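Local coordinates for regulatory protein E2 (Bovine papillomavirus type 1, PDB 2JEX) that regulates viral transcription and helps initiate viral DNA replication, probably by binding DNA as a dimer and improving the DNA-binding specificity of the E1 protein, at residues 45-49 / 50-54. The protein carries 1 engineered substitution. Residues are numbered along the deposited sequence; the frame is centred on the assembly and turned at random.
Sequences AARKK and GVTVL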
ATOM      1  N   ALA A  45      22.834   3.436 -11.380  1.00 66.64           N
ATOM      2  CA  ALA A  45      23.982   4.175 -11.886  1.00 65.91           C
ATOM      3  C   ALA A  45      25.124   3.232 -12.304  1.00 65.61           C
ATOM      4  O   ALA A  45      25.815   3.488 -13.282  1.00 65.22           O
ATOM      5  CB  ALA A  45      24.466   5.171 -10.849  1.00 65.86           C
ATOM      6  N   ALA A  46      25.304   2.151 -11.551  1.00 65.34           N
ATOM      7  CA  ALA A  46      26.284   1.124 -11.873  1.00 65.79           C
ATOM      8  C   ALA A  46      25.939   0.436 -13.197  1.00 65.83           C
ATOM      9  O   ALA A  46      26.817   0.221 -14.030  1.00 65.81           O
ATOM     10  CB  ALA A  46      26.367   0.109 -10.743  1.00 65.70           C
ATOM     11  N   ARG A  47      24.653   0.119 -13.378  1.00 66.29           N
ATOM     12  CA  ARG A  47      24.125  -0.502 -14.597  1.00 66.63           C
ATOM     13  C   ARG A  47      24.369   0.328 -15.873  1.00 67.32           C
ATOM     14  O   ARG A  47      24.794  -0.218 -16.915  1.00 67.10           O
ATOM     15  CB  ARG A  47      22.638  -0.820 -14.403  1.00 67.01           C
ATOM     16  CG  ARG A  47      22.098  -1.952 -15.269  1.00 68.70           C
ATOM     17  CD  ARG A  47      22.930  -3.244 -15.176  1.00 68.35           C
ATOM     18  NE  ARG A  47      22.952  -3.904 -16.480  1.00 70.16           N
ATOM     19  CZ  ARG A  47      24.044  -4.086 -17.225  1.00 75.41           C
ATOM     20  NH1 ARG A  47      25.246  -3.690 -16.801  1.00 74.10           N
ATOM     21  NH2 ARG A  47      23.937  -4.691 -18.401  1.00 80.06           N
ATOM     22  N   LYS A  48      24.147   1.643 -15.780  1.00 67.71           N
ATOM     23  CA  LYS A  48      24.419   2.575 -16.893  1.00 68.51           C
ATOM     24  C   LYS A  48      25.871   2.549 -17.325  1.00 68.53           C
ATOM     25  O   LYS A  48      26.182   2.804 -18.489  1.00 68.23           O
ATOM     26  CB  LYS A  48      24.038   4.021 -16.529  1.00 68.91           C
ATOM     27  CG  LYS A  48      22.530   4.274 -16.257  1.00 72.66           C
ATOM     28  CD  LYS A  48      21.664   4.151 -17.523  1.00 79.58           C
ATOM     29  CE  LYS A  48      21.007   2.771 -17.637  1.00 82.80           C
ATOM     30  NZ  LYS A  48      20.539   2.502 -19.028  1.00 86.14           N
ATOM     31  N   LYS A  49      26.748   2.245 -16.371  1.00 68.65           N
ATOM     32  CA  LYS A  49      28.185   2.223 -16.590  1.00 68.86           C
ATOM     33  C   LYS A  49      28.672   0.824 -16.989  1.00 67.91           C
ATOM     34  O   LYS A  49      29.880   0.592 -17.179  1.00 67.57           O
ATOM     35  CB  LYS A  49      28.904   2.760 -15.345  1.00 69.84           C
ATOM     36  CG  LYS A  49      28.589   4.236 -15.090  1.00 72.62           C
ATOM     37  CD  LYS A  49      28.851   4.661 -13.652  1.00 78.72           C
ATOM     38  CE  LYS A  49      28.255   6.051 -13.358  1.00 76.99           C
ATOM     39  NZ  LYS A  49      26.750   6.051 -13.266  1.00 81.77           N
ATOM     40  N   GLY A  50      27.720  -0.097 -17.130  1.00 66.51           N
ATOM     41  CA  GLY A  50      28.009  -1.447 -17.606  1.00 64.73           C
ATOM     42  C   GLY A  50      28.399  -2.423 -16.509  1.00 63.60           C
ATOM     43  O   GLY A  50      28.831  -3.552 -16.802  1.00 63.70           O
ATOM     44  N   VAL A  51      28.246  -1.996 -15.250  1.00 62.68           N
ATOM     45  CA  VAL A  51      28.581  -2.862 -14.107  1.00 62.26           C
ATOM     46  C   VAL A  51      27.514  -3.958 -13.918  1.00 61.69           C
ATOM     47  O   VAL A  51      26.324  -3.697 -14.051  1.00 61.46           O
ATOM     48  CB  VAL A  51      28.774  -2.045 -12.784  1.00 62.52           C
ATOM     49  CG1 VAL A  51      29.262  -2.945 -11.652  1.00 63.28           C
ATOM     50  CG2 VAL A  51      29.760  -0.901 -12.980  1.00 59.02           C
ATOM     51  N   THR A  52      27.970  -5.178 -13.630  1.00 61.47           N
ATOM     52  CA  THR A  52      27.114  -6.356 -13.450  1.00 60.73           C
ATOM     53  C   THR A  52      27.287  -6.954 -12.054  1.00 61.65           C
ATOM     54  O   THR A  52      26.411  -7.660 -11.557  1.00 62.78           O
ATOM     55  CB  THR A  52      27.434  -7.477 -14.491  1.00 60.99           C
ATOM     56  OG1 THR A  52      28.848  -7.711 -14.540  1.00 55.54           O
ATOM     57  CG2 THR A  52      26.940  -7.104 -15.877  1.00 59.54           C
ATOM     58  N   VAL A  53      28.445  -6.708 -11.451  1.00 62.40           N
ATOM     59  CA  VAL A  53      28.722  -7.079 -10.067  1.00 63.33           C
ATOM     60  C   VAL A  53      29.471  -5.920  -9.418  1.00 64.07           C
ATOM     61  O   VAL A  53      30.547  -5.511  -9.884  1.00 63.12           O
ATOM     62  CB  VAL A  53      29.587  -8.367  -9.922  1.00 63.41           C
ATOM     63  CG1 VAL A  53      29.707  -8.766  -8.454  1.00 63.49           C
ATOM     64  CG2 VAL A  53      29.039  -9.531 -10.751  1.00 64.23           C
ATOM     65  N   LEU A  54      28.880  -5.397  -8.349  1.00 65.10           N
ATOM     66  CA  LEU A  54      29.484  -4.348  -7.548  1.00 66.59           C
ATOM     67  C   LEU A  54      29.874  -4.927  -6.189  1.00 68.23           C
ATOM     68  O   LEU A  54      29.031  -5.114  -5.316  1.00 68.52           O
ATOM     69  CB  LEU A  54      28.512  -3.174  -7.407  1.00 66.65           C
ATOM     70  CG  LEU A  54      28.993  -1.821  -6.882  1.00 66.40           C
ATOM     71  CD1 LEU A  54      30.255  -1.304  -7.606  1.00 62.65           C
ATOM     72  CD2 LEU A  54      27.860  -0.835  -7.008  1.00 66.06           C
TER
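Ala-46 and Val-51 meet where helix 26-48 of the E2 transactivation domain ends, and the turn between them is a worked example of the Schellman motif, by which a chain leaves a helix while still bonding its last turn. Val-51 N donates to Ala-46 O at 2.9 Å, and Gly-50 N donates to Arg-47 O, also at 2.9 Å. Gly-50 makes the reversal with a positive phi of 87°, a backbone conformation that the absence of a side chain makes easy. The classical hydrophobic partner of such a cap is present too: Ala-46 CB packs 3.8 Å from Val-51 CB and, roughly at right angles to that direction, approaches Leu-54 CD2 at 4.1 Å, so the buried methyl joins the helix end to the short strand 53-54.

The side chain of Arg-47 adds a third tie across the turn. Its CB points away from residues 50-54, yet with CG anti to the backbone N (chi1 -155°) and bends at chi2 and chi3 the chain curls back so that the edge of the guanidinium faces the turn. Arg-47 CD comes within 3.6 Å of Val-51 O, NE and CZ pass the same oxygen at longer range, and Arg-47 NH1 hydrogen-bonds to that oxygen at 3.0 Å. That bond is bent, 136° at the hydrogen; it reaches the carbonyl from above its plane, and the oxygen is itself tilted from the guanidinium plane. NH1 also lies beside Thr-52 CG2, which sits oblique to the guanidinium. Arg-47 further touches Ser-62 at the start of helix 62-83, while Thr-52 pairs through its backbone with Val-59, which ties the exit loop into the hairpin of strands 53-54 and 57-58. Lys-49, by contrast, turns back along the helix, where a bend at chi4 brings Lys-49 NZ to 2.7 Å from Ala-45 O.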